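PDB 2OBN: DUF1611 domain-containing protein from Anabaena variabilis, which is of unknown function but combines a Rossmann-like domain with a P-loop domain and probably binds a nucleotide or another phosphorylated ligand. Local coordinates for residues B[306-311]-B[334-339]; B[259-264]-B[277-282]; B[30-35]-B[166-171]. The protein carries 2 engineered substitutions. One frame throughout, in Å; residues are numbered along the deposited sequence.

Contact 1: B[306-311]-B[334-339]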
loop_
_atom_site.group_PDB
_atom_site.type_symbol
_atom_site.label_atom_id
_atom_site.label_comp_id
_atom_site.label_asym_id
_atom_site.label_seq_id
_atom_site.Cartn_x
_atom_site.Cartn_y
_atom_site.Cartn_z
ATOM N N LEU B 306 4.497 10.792 -23.784
ATOM C CA LEU B 306 3.253 11.505 -23.992
ATOM C C LEU B 306 2.226 10.673 -24.757
ATOM O O LEU B 306 2.475 10.264 -25.889
ATOM C CB LEU B 306 3.562 12.806 -24.748
ATOM C CG LEU B 306 2.515 13.909 -24.738
ATOM C CD1 LEU B 306 2.255 14.463 -23.328
ATOM C CD2 LEU B 306 2.978 15.030 -25.671
ATOM N N ASN B 307 1.075 10.415 -24.133
ATOM C CA ASN B 307 0.001 9.682 -24.791
ATOM C C ASN B 307 -0.793 10.711 -25.597
ATOM O O ASN B 307 -1.489 11.563 -25.026
ATOM C CB ASN B 307 -0.843 8.919 -23.752
ATOM C CG ASN B 307 -1.999 8.116 -24.370
ATOM O OD1 ASN B 307 -2.390 8.337 -25.503
ATOM N ND2 ASN B 307 -2.558 7.187 -23.590
ATOM N N THR B 308 -0.645 10.635 -26.924
ATOM C CA THR B 308 -1.302 11.535 -27.868
ATOM C C THR B 308 -2.315 10.825 -28.764
ATOM O O THR B 308 -2.756 11.399 -29.746
ATOM C CB THR B 308 -0.266 12.170 -28.826
ATOM O OG1 THR B 308 0.283 11.156 -29.688
ATOM C CG2 THR B 308 0.860 12.889 -28.068
ATOM N N ALA B 309 -2.719 9.605 -28.412
ATOM C CA ALA B 309 -3.600 8.794 -29.275
ATOM C C ALA B 309 -4.869 9.479 -29.770
ATOM O O ALA B 309 -5.346 9.207 -30.880
ATOM C CB ALA B 309 -3.949 7.475 -28.578
ATOM N N HIS B 310 -5.402 10.373 -28.952
ATOM C CA HIS B 310 -6.610 11.113 -29.280
ATOM C C HIS B 310 -6.404 12.270 -30.283
ATOM O O HIS B 310 -7.379 12.879 -30.732
ATOM C CB HIS B 310 -7.230 11.658 -27.985
ATOM C CG HIS B 310 -6.335 12.594 -27.222
ATOM N ND1 HIS B 310 -5.227 12.163 -26.519
ATOM C CD2 HIS B 310 -6.405 13.931 -27.023
ATOM C CE1 HIS B 310 -4.641 13.194 -25.939
ATOM N NE2 HIS B 310 -5.341 14.279 -26.221
ATOM N N LEU B 311 -5.152 12.571 -30.619
ATOM C CA LEU B 311 -4.809 13.697 -31.490
ATOM C C LEU B 311 -4.430 13.269 -32.893
ATOM O O LEU B 311 -4.070 12.124 -33.109
ATOM C CB LEU B 311 -3.604 14.440 -30.900
ATOM C CG LEU B 311 -3.788 15.036 -29.513
ATOM C CD1 LEU B 311 -2.473 15.610 -29.002
ATOM C CD2 LEU B 311 -4.896 16.101 -29.530
ATOM N N VAL B 334 5.765 6.925 -27.414
ATOM C CA VAL B 334 6.538 5.717 -27.755
ATOM C C VAL B 334 5.766 4.658 -28.547
ATOM O O VAL B 334 6.356 3.860 -29.292
ATOM C CB VAL B 334 7.198 5.070 -26.503
ATOM C CG1 VAL B 334 8.022 6.105 -25.752
ATOM C CG2 VAL B 334 6.168 4.434 -25.577
ATOM N N VAL B 335 4.453 4.652 -28.372
ATOM C CA VAL B 335 3.575 3.734 -29.084
ATOM C C VAL B 335 3.466 4.219 -30.521
ATOM O O VAL B 335 3.621 3.455 -31.477
ATOM C CB VAL B 335 2.172 3.697 -28.420
ATOM C CG1 VAL B 335 1.148 2.945 -29.276
ATOM C CG2 VAL B 335 2.267 3.087 -27.021
ATOM N N ARG B 336 3.246 5.520 -30.653
ATOM C CA ARG B 336 3.023 6.149 -31.951
ATOM C C ARG B 336 4.260 6.371 -32.810
ATOM O O ARG B 336 4.211 6.161 -34.028
ATOM C CB ARG B 336 2.329 7.485 -31.711
ATOM C CG ARG B 336 1.790 8.161 -32.926
ATOM C CD ARG B 336 0.782 9.207 -32.499
ATOM N NE ARG B 336 -0.059 9.622 -33.611
ATOM C CZ ARG B 336 -1.136 10.392 -33.497
ATOM N NH1 ARG B 336 -1.526 10.857 -32.307
ATOM N NH2 ARG B 336 -1.824 10.696 -34.587
ATOM N N PHE B 337 5.354 6.806 -32.188
ATOM C CA PHE B 337 6.567 7.144 -32.928
ATOM C C PHE B 337 7.815 6.322 -32.603
ATOM O O PHE B 337 8.860 6.547 -33.211
ATOM C CB PHE B 337 6.886 8.626 -32.732
ATOM C CG PHE B 337 5.760 9.544 -33.098
ATOM C CD1 PHE B 337 5.396 9.723 -34.432
ATOM C CD2 PHE B 337 5.079 10.262 -32.120
ATOM C CE1 PHE B 337 4.362 10.583 -34.781
ATOM C CE2 PHE B 337 4.036 11.135 -32.462
ATOM C CZ PHE B 337 3.682 11.296 -33.794
ATOM N N GLY B 338 7.722 5.375 -31.671
ATOM C CA GLY B 338 8.870 4.560 -31.275
ATOM C C GLY B 338 9.461 4.993 -29.939
ATOM O O GLY B 338 9.345 6.145 -29.535
ATOM N N ALA B 339 10.147 4.070 -29.272
ATOM C CA ALA B 339 10.691 4.329 -27.947
ATOM C C ALA B 339 12.152 4.770 -27.885
ATOM O O ALA B 339 12.631 5.083 -26.786
ATOM C CB ALA B 339 10.503 3.084 -27.088
#
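The guanidinium of Arg336 turns its edge to the type I beta turn Thr308-Leu311, with Leu311 O and Thr308 O lying near its plane, while Ala309 CA approaches obliquely. Two rings, Phe337 and His310, are packed by their sequence neighbours: Arg336 CG sits 3.7 Å above the centre of the Phe337 ring, and Leu311 CG covers one face of the His310 ring toward its rim. The turn follows strand 301-307 of the parallel sheet in the P-loop domain, and the arginine comes from the short, weakly bonded helix 334-337. With CG anti to the backbone N (chi1 -169°) and an extended chain out to NE, the side chain reaches the turn and grips one carbonyl end-on. NH1 and NH2 each donate to Leu311 O at 3.0 Å, both arriving from the same face of its carbonyl plane; NH1 stands 49° above that plane, not on a lone pair. NH1 also donates to Thr308 OG1 at 3.2 Å, with the hydroxyl tilted 17° from the guanidinium plane. Thr308 OG1 is bonded to Asp333 OD2 as well, and Asp333 OD1 accepts from Arg336 N, so this aspartate, just ahead of the helix, ties both partners together. On helix 313-327, Ala316 touches Thr308 and Arg336 alike. The turn has its own internal bonds: Leu311 N to Thr308 O at 2.8 Å, and an Asx turn overlaps its start, Ala309 N donating to Asn307 OD1 at 3.2 Å. Two carbonyls of the turn thus face the positive group and probably stabilise its charge. They serve it differently, however, for Thr308 O comes within 2.9 Å of Arg336 NH1 at an angle too poor for a hydrogen bond.

Contact 2: B[259-264]-B[277-282]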
loop_
_atom_site.group_PDB
_atom_site.type_symbol
_atom_site.label_atom_id
_atom_site.label_comp_id
_atom_site.label_asym_id
_atom_site.label_seq_id
_atom_site.Cartn_x
_atom_site.Cartn_y
_atom_site.Cartn_z
ATOM N N LEU B 259 8.154 9.389 -16.999
ATOM C CA LEU B 259 6.845 9.907 -16.633
ATOM C C LEU B 259 5.877 9.810 -17.817
ATOM O O LEU B 259 6.158 10.329 -18.880
ATOM C CB LEU B 259 6.966 11.365 -16.148
ATOM C CG LEU B 259 5.677 12.110 -15.747
ATOM C CD1 LEU B 259 4.913 11.367 -14.660
ATOM C CD2 LEU B 259 5.987 13.526 -15.294
ATOM N N VAL B 260 4.741 9.149 -17.615
ATOM C CA VAL B 260 3.737 9.008 -18.656
ATOM C C VAL B 260 2.626 10.038 -18.393
ATOM O O VAL B 260 2.277 10.318 -17.246
ATOM C CB VAL B 260 3.180 7.569 -18.717
ATOM C CG1 VAL B 260 2.313 7.350 -19.982
ATOM C CG2 VAL B 260 4.330 6.558 -18.675
ATOM N N HIS B 261 2.099 10.623 -19.465
ATOM C CA HIS B 261 1.058 11.622 -19.352
ATOM C C HIS B 261 0.235 11.723 -20.627
ATOM O O HIS B 261 0.774 11.643 -21.718
ATOM C CB HIS B 261 1.698 12.958 -19.006
ATOM C CG HIS B 261 0.764 14.126 -19.072
ATOM N ND1 HIS B 261 -0.224 14.356 -18.136
ATOM C CD2 HIS B 261 0.704 15.159 -19.943
ATOM C CE1 HIS B 261 -0.856 15.476 -18.437
ATOM N NE2 HIS B 261 -0.316 15.976 -19.536
ATOM N N ARG B 262 -1.082 11.868 -20.477
ATOM C CA ARG B 262 -1.968 12.047 -21.628
ATOM C C ARG B 262 -2.024 13.527 -21.961
ATOM O O ARG B 262 -2.427 14.335 -21.130
ATOM C CB ARG B 262 -3.375 11.499 -21.377
ATOM C CG ARG B 262 -4.335 11.776 -22.538
ATOM C CD ARG B 262 -5.724 11.217 -22.302
ATOM N NE ARG B 262 -5.731 9.751 -22.301
ATOM C CZ ARG B 262 -5.973 8.958 -21.258
ATOM N NH1 ARG B 262 -6.299 9.424 -20.051
ATOM N NH2 ARG B 262 -5.928 7.651 -21.447
ATOM N N ALA B 263 -1.609 13.864 -23.182
ATOM C CA ALA B 263 -1.597 15.234 -23.651
ATOM C C ALA B 263 -2.962 15.892 -23.457
ATOM O O ALA B 263 -3.996 15.336 -23.845
ATOM C CB ALA B 263 -1.189 15.282 -25.134
ATOM N N GLY B 264 -2.951 17.064 -22.815
ATOM C CA GLY B 264 -4.162 17.864 -22.608
ATOM C C GLY B 264 -4.956 17.561 -21.352
ATOM O O GLY B 264 -5.850 18.319 -21.011
ATOM N N PRO B 277 -1.110 18.884 -11.658
ATOM C CA PRO B 277 -0.269 20.080 -11.762
ATOM C C PRO B 277 0.544 20.144 -13.079
ATOM O O PRO B 277 0.604 19.153 -13.831
ATOM C CB PRO B 277 0.703 19.938 -10.577
ATOM C CG PRO B 277 0.171 18.830 -9.712
ATOM C CD PRO B 277 -0.682 17.979 -10.573
ATOM N N PRO B 278 1.170 21.298 -13.362
ATOM C CA PRO B 278 2.028 21.357 -14.543
ATOM C C PRO B 278 3.104 20.287 -14.409
ATOM O O PRO B 278 3.467 19.950 -13.285
ATOM C CB PRO B 278 2.650 22.747 -14.459
ATOM C CG PRO B 278 1.676 23.556 -13.643
ATOM C CD PRO B 278 1.125 22.579 -12.636
ATOM N N LEU B 279 3.611 19.780 -15.532
ATOM C CA LEU B 279 4.582 18.682 -15.519
ATOM C C LEU B 279 5.873 18.922 -14.738
ATOM O O LEU B 279 6.353 17.986 -14.105
ATOM C CB LEU B 279 4.875 18.177 -16.941
ATOM C CG LEU B 279 3.707 17.419 -17.614
ATOM C CD1 LEU B 279 4.056 16.992 -19.040
ATOM C CD2 LEU B 279 3.288 16.185 -16.813
ATOM N N PRO B 280 6.438 20.157 -14.766
ATOM C CA PRO B 280 7.626 20.401 -13.935
ATOM C C PRO B 280 7.365 20.114 -12.448
ATOM O O PRO B 280 8.247 19.604 -11.762
ATOM C CB PRO B 280 7.909 21.900 -14.146
ATOM C CG PRO B 280 7.350 22.207 -15.446
ATOM C CD PRO B 280 6.087 21.367 -15.530
ATOM N N GLU B 281 6.164 20.444 -11.970
ATOM C CA GLU B 281 5.789 20.151 -10.577
ATOM C C GLU B 281 5.624 18.662 -10.328
ATOM O O GLU B 281 5.994 18.176 -9.265
ATOM C CB GLU B 281 4.512 20.911 -10.152
ATOM C CG GLU B 281 4.736 22.402 -9.944
ATOM C CD GLU B 281 5.789 22.649 -8.887
ATOM O OE1 GLU B 281 5.634 22.136 -7.755
ATOM O OE2 GLU B 281 6.790 23.333 -9.191
ATOM N N VAL B 282 5.061 17.950 -11.300
ATOM C CA VAL B 282 4.871 16.508 -11.177
ATOM C C VAL B 282 6.261 15.833 -11.171
ATOM O O VAL B 282 6.495 14.885 -10.420
ATOM C CB VAL B 282 3.960 15.930 -12.321
ATOM C CG1 VAL B 282 3.801 14.425 -12.182
ATOM C CG2 VAL B 282 2.578 16.607 -12.346
#
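Leu259 and His261 on strand 256-262 pack against Leu279 and Val282 on the first turn of helix 279-291, within the beta-alpha-beta unit that runs on to strand 301-307. These four buried side chains form the tight part. Leu259 CD2 meets both helix residues, approaching Val282 CG1 to 3.9 Å and Leu279 CD2 to 4.1 Å. Val282 offers that methyl because CG1 stands anti to its backbone N (chi1 179°). Leu279 divides its branches: CD1 lies 3.9 Å from His261 CD2, and CD2 rises over one face of the imidazole in a CH-pi contact, 4.1 Å from the ring centroid and 16° off the ring normal. The ring presents this face to the leucine while His261 ND1 is hydrogen-bonded to Thr160 OG1 in the phosphate-binding loop, which should limit its rotation. Leu279 also touches Thr160, and it packs on Thr323 and Thr327 of helix 313-327. Strand alternation turns Val260 to the other side of the sheet, onto Lys166 and Thr169 of helix 166-179. The loose side is the outer half of the helix start. Pro278 and Glu281 are exposed, Pro280 points away from the strand, and Pro277 and Glu281 instead pack on Gly293 of the second subunit. Here the grip is internal to the helix: Pro278 occupies the N-cap position, and its carbonyl O accepts from Val282 N at 3.2 Å and, weakly, from Glu281 N at 3.0 Å.

Contact 3: B[30-35]-B[166-171]. With PO4 (phosphate ion), chain G.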
loop_
_atom_site.group_PDB
_atom_site.type_symbol
_atom_site.label_atom_id
_atom_site.label_comp_id
_atom_site.label_asym_id
_atom_site.label_seq_id
_atom_site.Cartn_x
_atom_site.Cartn_y
_atom_site.Cartn_z
ATOM N N LEU B 30 -6.093 -8.419 -25.948
ATOM C CA LEU B 30 -6.250 -8.440 -27.403
ATOM C C LEU B 30 -5.118 -7.676 -28.095
ATOM O O LEU B 30 -4.703 -8.040 -29.188
ATOM C CB LEU B 30 -7.599 -7.842 -27.814
ATOM C CG LEU B 30 -8.841 -8.678 -27.460
ATOM C CD1 LEU B 30 -10.086 -7.822 -27.544
ATOM C CD2 LEU B 30 -8.978 -9.941 -28.342
ATOM N N ARG B 31 -4.627 -6.611 -27.467
ATOM C CA ARG B 31 -3.558 -5.813 -28.049
ATOM C C ARG B 31 -2.183 -6.461 -27.881
ATOM O O ARG B 31 -1.332 -6.320 -28.759
ATOM C CB ARG B 31 -3.574 -4.388 -27.462
ATOM C CG ARG B 31 -2.489 -3.459 -27.998
ATOM C CD ARG B 31 -2.591 -2.016 -27.465
ATOM N NE ARG B 31 -3.486 -1.188 -28.283
ATOM C CZ ARG B 31 -4.712 -0.750 -27.960
ATOM N NH1 ARG B 31 -5.277 -0.993 -26.771
ATOM N NH2 ARG B 31 -5.382 -0.016 -28.847
ATOM N N TYR B 32 -1.954 -7.183 -26.784
ATOM C CA TYR B 32 -0.621 -7.705 -26.531
ATOM C C TYR B 32 -0.415 -9.227 -26.387
ATOM O O TYR B 32 0.703 -9.692 -26.557
ATOM C CB TYR B 32 -0.061 -7.003 -25.294
ATOM C CG TYR B 32 0.142 -5.499 -25.439
ATOM C CD1 TYR B 32 1.060 -4.987 -26.357
ATOM C CD2 TYR B 32 -0.530 -4.598 -24.618
ATOM C CE1 TYR B 32 1.284 -3.626 -26.476
ATOM C CE2 TYR B 32 -0.314 -3.237 -24.735
ATOM C CZ TYR B 32 0.603 -2.755 -25.659
ATOM O OH TYR B 32 0.814 -1.403 -25.779
ATOM N N SER B 33 -1.454 -10.006 -26.095
ATOM C CA SER B 33 -1.259 -11.440 -25.857
ATOM C C SER B 33 -0.881 -12.266 -27.084
ATOM O O SER B 33 -1.552 -12.200 -28.110
ATOM C CB SER B 33 -2.521 -12.035 -25.240
ATOM O OG SER B 33 -2.348 -13.410 -24.957
ATOM N N GLU B 34 0.188 -13.054 -26.963
ATOM C CA GLU B 34 0.626 -13.963 -28.024
ATOM C C GLU B 34 -0.176 -15.269 -27.987
ATOM O O GLU B 34 0.036 -16.139 -28.819
ATOM C CB GLU B 34 2.127 -14.291 -27.906
ATOM C CG GLU B 34 3.098 -13.156 -28.249
ATOM C CD GLU B 34 4.564 -13.542 -28.017
ATOM N N ALA B 35 -1.078 -15.418 -27.021
ATOM C CA ALA B 35 -1.899 -16.615 -26.911
ATOM C C ALA B 35 -2.862 -16.703 -28.085
ATOM O O ALA B 35 -3.218 -15.682 -28.657
ATOM C CB ALA B 35 -2.685 -16.599 -25.609
ATOM N N LYS B 166 1.110 3.473 -19.077
ATOM C CA LYS B 166 2.338 3.126 -18.341
ATOM C C LYS B 166 2.856 1.752 -18.749
ATOM O O LYS B 166 4.047 1.607 -18.982
ATOM C CB LYS B 166 2.137 3.183 -16.820
ATOM C CG LYS B 166 1.881 4.594 -16.269
ATOM C CD LYS B 166 1.848 4.644 -14.748
ATOM C CE LYS B 166 0.650 3.890 -14.136
ATOM N NZ LYS B 166 -0.637 4.365 -14.664
HETATM N N MSE B 167 1.956 0.773 -18.879
HETATM C CA MSE B 167 2.334 -0.588 -19.269
HETATM C C MSE B 167 2.810 -0.608 -20.709
HETATM O O MSE B 167 3.828 -1.231 -21.027
HETATM C CB MSE B 167 1.180 -1.573 -19.115
HETATM C CG MSE B 167 1.639 -3.024 -19.231
HETATM SE SE MSE B 167 0.207 -4.340 -19.168
HETATM C CE MSE B 167 -0.436 -4.044 -20.901
ATOM N N SER B 168 2.061 0.053 -21.577
ATOM C CA SER B 168 2.442 0.185 -22.970
ATOM C C SER B 168 3.861 0.738 -23.128
ATOM O O SER B 168 4.646 0.218 -23.926
ATOM C CB SER B 168 1.446 1.088 -23.701
ATOM O OG SER B 168 0.165 0.504 -23.655
ATOM N N THR B 169 4.168 1.786 -22.361
ATOM C CA THR B 169 5.479 2.431 -22.359
ATOM C C THR B 169 6.592 1.501 -21.880
ATOM O O THR B 169 7.675 1.445 -22.482
ATOM C CB THR B 169 5.433 3.679 -21.466
ATOM O OG1 THR B 169 4.438 4.565 -21.970
ATOM C CG2 THR B 169 6.744 4.412 -21.440
ATOM N N SER B 170 6.336 0.773 -20.797
ATOM C CA SER B 170 7.332 -0.170 -20.274
ATOM C C SER B 170 7.601 -1.255 -21.300
ATOM O O SER B 170 8.738 -1.645 -21.494
ATOM C CB SER B 170 6.866 -0.816 -18.960
ATOM O OG SER B 170 6.781 0.120 -17.914
ATOM N N LEU B 171 6.543 -1.728 -21.958
ATOM C CA LEU B 171 6.670 -2.759 -22.978
ATOM C C LEU B 171 7.420 -2.253 -24.211
ATOM O O LEU B 171 8.335 -2.917 -24.693
ATOM C CB LEU B 171 5.288 -3.283 -23.396
ATOM C CG LEU B 171 4.531 -4.210 -22.441
ATOM C CD1 LEU B 171 3.111 -4.451 -22.963
ATOM C CD2 LEU B 171 5.269 -5.522 -22.249
HETATM P P PO4 G . -1.728 2.050 -17.442
HETATM O O1 PO4 G . -2.754 1.655 -16.398
HETATM O O2 PO4 G . -0.557 1.077 -17.384
HETATM O O3 PO4 G . -2.309 1.940 -18.816
HETATM O O4 PO4 G . -1.219 3.445 -17.225
#
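Tyr32 lays one face of its ring under a methyl of Leu171, whose CD1 stands 3.8 Å from the ring centroid, almost exactly on the normal, in a CH-pi contact. The opposite face is covered by Arg31 CG, also over the centre, so the ring is sandwiched between a chain neighbour and the P-loop helix. The contact joins the C-terminal end of helix 24-32, which links strands 10-13 and 37-41 of the Rossmann-like sheet, to helix 166-179 directly after the phosphate-binding loop. At the end of the ring, Tyr32 OH and Ser168 OG share a hydrogen bond of 2.9 Å, the serine oxygen lying near the ring plane. Selenomethionine Met167 adds its CE methyl 3.8 Å from Tyr32 CD2; a bend at chi3 (75°) swings it there, and Leu196 of helix 191-197 touches both residues. The same helix start holds a phosphate ion, probably from the crystallisation liquor, in a nest of backbone N-H groups to which Ile164 and Gly165 also contribute, as in Walker A motifs. Met167 N donates to phosphate O2 at 2.9 Å, so the residue that packs on Tyr32 also binds the anion. Lys166 takes phosphate O4 twice: its backbone N at 3.0 Å and, with the chain curled back, its NZ at 2.8 Å.

Overall arrangement
Contact 2 is the buried one, an apolar strand-helix layer inside a beta-alpha-beta unit; contacts 1 and 3 are only partly buried and add polar bonds. Contacts 1 and 2 share the P-loop sheet: strands 301-307 and 256-262 are neighbours, joined by backbone pairs such as Asn307 N to His261 O (2.7 Å). Contact 1 joins a turn beyond the strand end to an arginine through carbonyl and hydroxyl acceptors, whereas contact 3, nearest the chain's centre, joins a helix of the Rossmann-like domain to the helix after the phosphate-binding loop through an aromatic ring. Helix 166-179 connects all three, as Val334 and Val335 of contact 1 and Val260 of contact 2 pack on it.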